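Local coordinates for protein putative antibiotic biosynthesis monooxygenase (Bordetella bronchiseptica, PDB 3GZ7) that is probably an antibiotic biosynthesis monooxygenase of the dimeric alpha-beta barrel type, though its substrate and reaction remain unassigned, at residues P46-A51 against Y69-D74. Residues are numbered along the deposited sequence; the frame is centred on the assembly and turned at random. Where two conformers were deposited one is given.
Sequences PLFMRA and YTLVVD
Phe48, in the last turn of helix 34-49, stands over strand 68-75 with its CA 8.1 Å from the CA of Val73, the nearest CA pair between 46-51 and 69-74, a spacing bridged by side chains without any hydrogen bond. This is helix-on-sheet packing in the ferredoxin-like half of a dimeric alpha-beta barrel, where helices cover one face of a four-stranded antiparallel sheet. The alternation of the strand supports that reading: Leu71 and Val73 both direct their CB toward the helix, whereas Thr70, on the other face, hydrogen-bonds Glu111 of the second subunit. Phe48 carries CG anti to its carbonyl carbon (chi1 -79°), which extends the ring toward the strand. Ring atoms CD1 and CE1 of Phe48 meet the two methyls of Val73 obliquely, CD1 lying 4.0 Å from CG1 and CE1 4.1 Å from CG2; the two side chains cross at roughly a right angle. Around this buried trio, Phe85 stacks on the Phe48 ring and Trp94 of helix 89-98 meets it edge-to-face, which probably restricts its rotation. A citrate molecule, probably from crystallisation, lies near Leu71 and may mark a pocket. Leu71 approaches Phe48 from the opposite direction, its CD2 touching Phe48 CZ at 3.9 Å.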
loop_
_atom_site.group_PDB
_atom_site.type_symbol
_atom_site.label_atom_id
_atom_site.label_comp_id
_atom_site.label_asym_id
_atom_site.label_seq_id
_atom_site.Cartn_x
_atom_site.Cartn_y
_atom_site.Cartn_z
ATOM N N PRO A 46 7.104 16.653 8.631
ATOM C CA PRO A 46 6.994 17.109 10.038
ATOM C C PRO A 46 5.599 17.556 10.534
ATOM O O PRO A 46 5.300 17.417 11.724
ATOM C CB PRO A 46 7.969 18.286 10.101
ATOM C CG PRO A 46 8.938 18.017 9.031
ATOM C CD PRO A 46 8.140 17.418 7.914
ATOM N N LEU A 47 4.771 18.099 9.643
ATOM C CA LEU A 47 3.341 18.320 9.915
ATOM C C LEU A 47 2.640 17.074 10.354
ATOM O O LEU A 47 1.830 17.101 11.296
ATOM C CB LEU A 47 2.594 18.870 8.668
ATOM C CG LEU A 47 2.996 20.269 8.193
ATOM C CD1 LEU A 47 2.277 20.743 6.882
ATOM C CD2 LEU A 47 2.812 21.248 9.341
ATOM N N PHE A 48 2.878 15.987 9.630
ATOM C CA PHE A 48 2.297 14.698 9.985
ATOM C C PHE A 48 2.905 14.099 11.279
ATOM O O PHE A 48 2.172 13.641 12.137
ATOM C CB PHE A 48 2.472 13.678 8.847
ATOM C CG PHE A 48 1.480 13.824 7.709
ATOM C CD1 PHE A 48 0.237 13.211 7.770
ATOM C CD2 PHE A 48 1.812 14.519 6.566
ATOM C CE1 PHE A 48 -0.663 13.314 6.732
ATOM C CE2 PHE A 48 0.906 14.622 5.546
ATOM C CZ PHE A 48 -0.329 14.018 5.632
HETATM N N MSE A 49 4.241 14.095 11.389
HETATM C CA MSE A 49 4.953 13.484 12.546
HETATM C C MSE A 49 4.511 14.080 13.850
HETATM O O MSE A 49 4.351 13.376 14.847
HETATM C CB MSE A 49 6.492 13.655 12.445
HETATM C CG MSE A 49 7.191 12.961 11.248
HETATM SE SE MSE A 49 6.899 11.030 11.113
HETATM C CE MSE A 49 8.026 10.335 12.588
ATOM N N ARG A 50 4.321 15.383 13.855
ATOM C CA ARG A 50 3.760 16.067 15.028
ATOM C C ARG A 50 2.204 15.983 15.165
ATOM O O ARG A 50 1.666 16.472 16.156
ATOM C CB ARG A 50 4.224 17.527 15.084
ATOM C CG ARG A 50 3.406 18.478 14.299
ATOM C CD ARG A 50 4.204 19.736 14.069
ATOM N NE ARG A 50 3.431 20.770 13.387
ATOM C CZ ARG A 50 3.979 21.799 12.745
ATOM N NH1 ARG A 50 5.294 21.936 12.698
ATOM N NH2 ARG A 50 3.220 22.697 12.162
ATOM N N ALA A 51 1.490 15.365 14.219
ATOM C CA ALA A 51 0.043 15.187 14.366
ATOM C C ALA A 51 -0.241 14.214 15.499
ATOM O O ALA A 51 0.529 13.283 15.744
ATOM C CB ALA A 51 -0.579 14.692 13.084
ATOM N N TYR A 69 1.588 7.930 -6.920
ATOM C CA TYR A 69 2.280 7.790 -5.678
ATOM C C TYR A 69 1.281 7.274 -4.628
ATOM O O TYR A 69 0.047 7.383 -4.803
ATOM C CB TYR A 69 2.833 9.138 -5.199
ATOM C CG TYR A 69 3.961 9.755 -6.017
ATOM C CD1 TYR A 69 3.712 10.501 -7.179
ATOM C CD2 TYR A 69 5.279 9.648 -5.587
ATOM C CE1 TYR A 69 4.767 11.084 -7.901
ATOM C CE2 TYR A 69 6.311 10.211 -6.287
ATOM C CZ TYR A 69 6.063 10.941 -7.430
ATOM O OH TYR A 69 7.148 11.495 -8.070
ATOM N N THR A 70 1.828 6.703 -3.547
ATOM C CA THR A 70 1.054 6.248 -2.413
ATOM C C THR A 70 1.697 6.837 -1.157
ATOM O O THR A 70 2.865 6.534 -0.843
ATOM C CB THR A 70 1.072 4.733 -2.271
ATOM O OG1 THR A 70 0.749 4.129 -3.512
ATOM C CG2 THR A 70 0.109 4.241 -1.206
ATOM N N LEU A 71 0.947 7.661 -0.442
ATOM C CA LEU A 71 1.368 8.079 0.906
ATOM C C LEU A 71 0.854 7.056 1.900
ATOM O O LEU A 71 -0.339 6.776 1.888
ATOM C CB LEU A 71 0.852 9.464 1.259
ATOM C CG LEU A 71 1.513 10.242 2.405
ATOM C CD1 LEU A 71 2.901 10.819 1.962
ATOM C CD2 LEU A 71 0.580 11.364 2.886
ATOM N N VAL A 72 1.753 6.529 2.747
ATOM C CA VAL A 72 1.390 5.591 3.827
ATOM C C VAL A 72 1.712 6.264 5.149
ATOM O O VAL A 72 2.861 6.643 5.385
ATOM C CB VAL A 72 2.131 4.226 3.661
ATOM C CG1 VAL A 72 1.751 3.213 4.768
ATOM C CG2 VAL A 72 1.839 3.683 2.259
ATOM N N VAL A 73 0.665 6.498 5.963
ATOM C CA VAL A 73 0.773 7.222 7.231
ATOM C C VAL A 73 0.339 6.304 8.352
ATOM O O VAL A 73 -0.715 5.694 8.264
ATOM C CB VAL A 73 -0.078 8.515 7.248
ATOM C CG1 VAL A 73 0.175 9.294 8.503
ATOM C CG2 VAL A 73 0.234 9.374 6.029
ATOM N N ASP A 74 1.170 6.193 9.393
ATOM C CA ASP A 74 0.862 5.360 10.566
ATOM C C ASP A 74 0.132 6.186 11.598
ATOM O O ASP A 74 0.636 7.202 12.025
ATOM C CB ASP A 74 2.135 4.747 11.149
ATOM C CG ASP A 74 2.919 3.971 10.094
ATOM O OD1 ASP A 74 2.459 2.931 9.605
ATOM O OD2 ASP A 74 3.973 4.463 9.683
#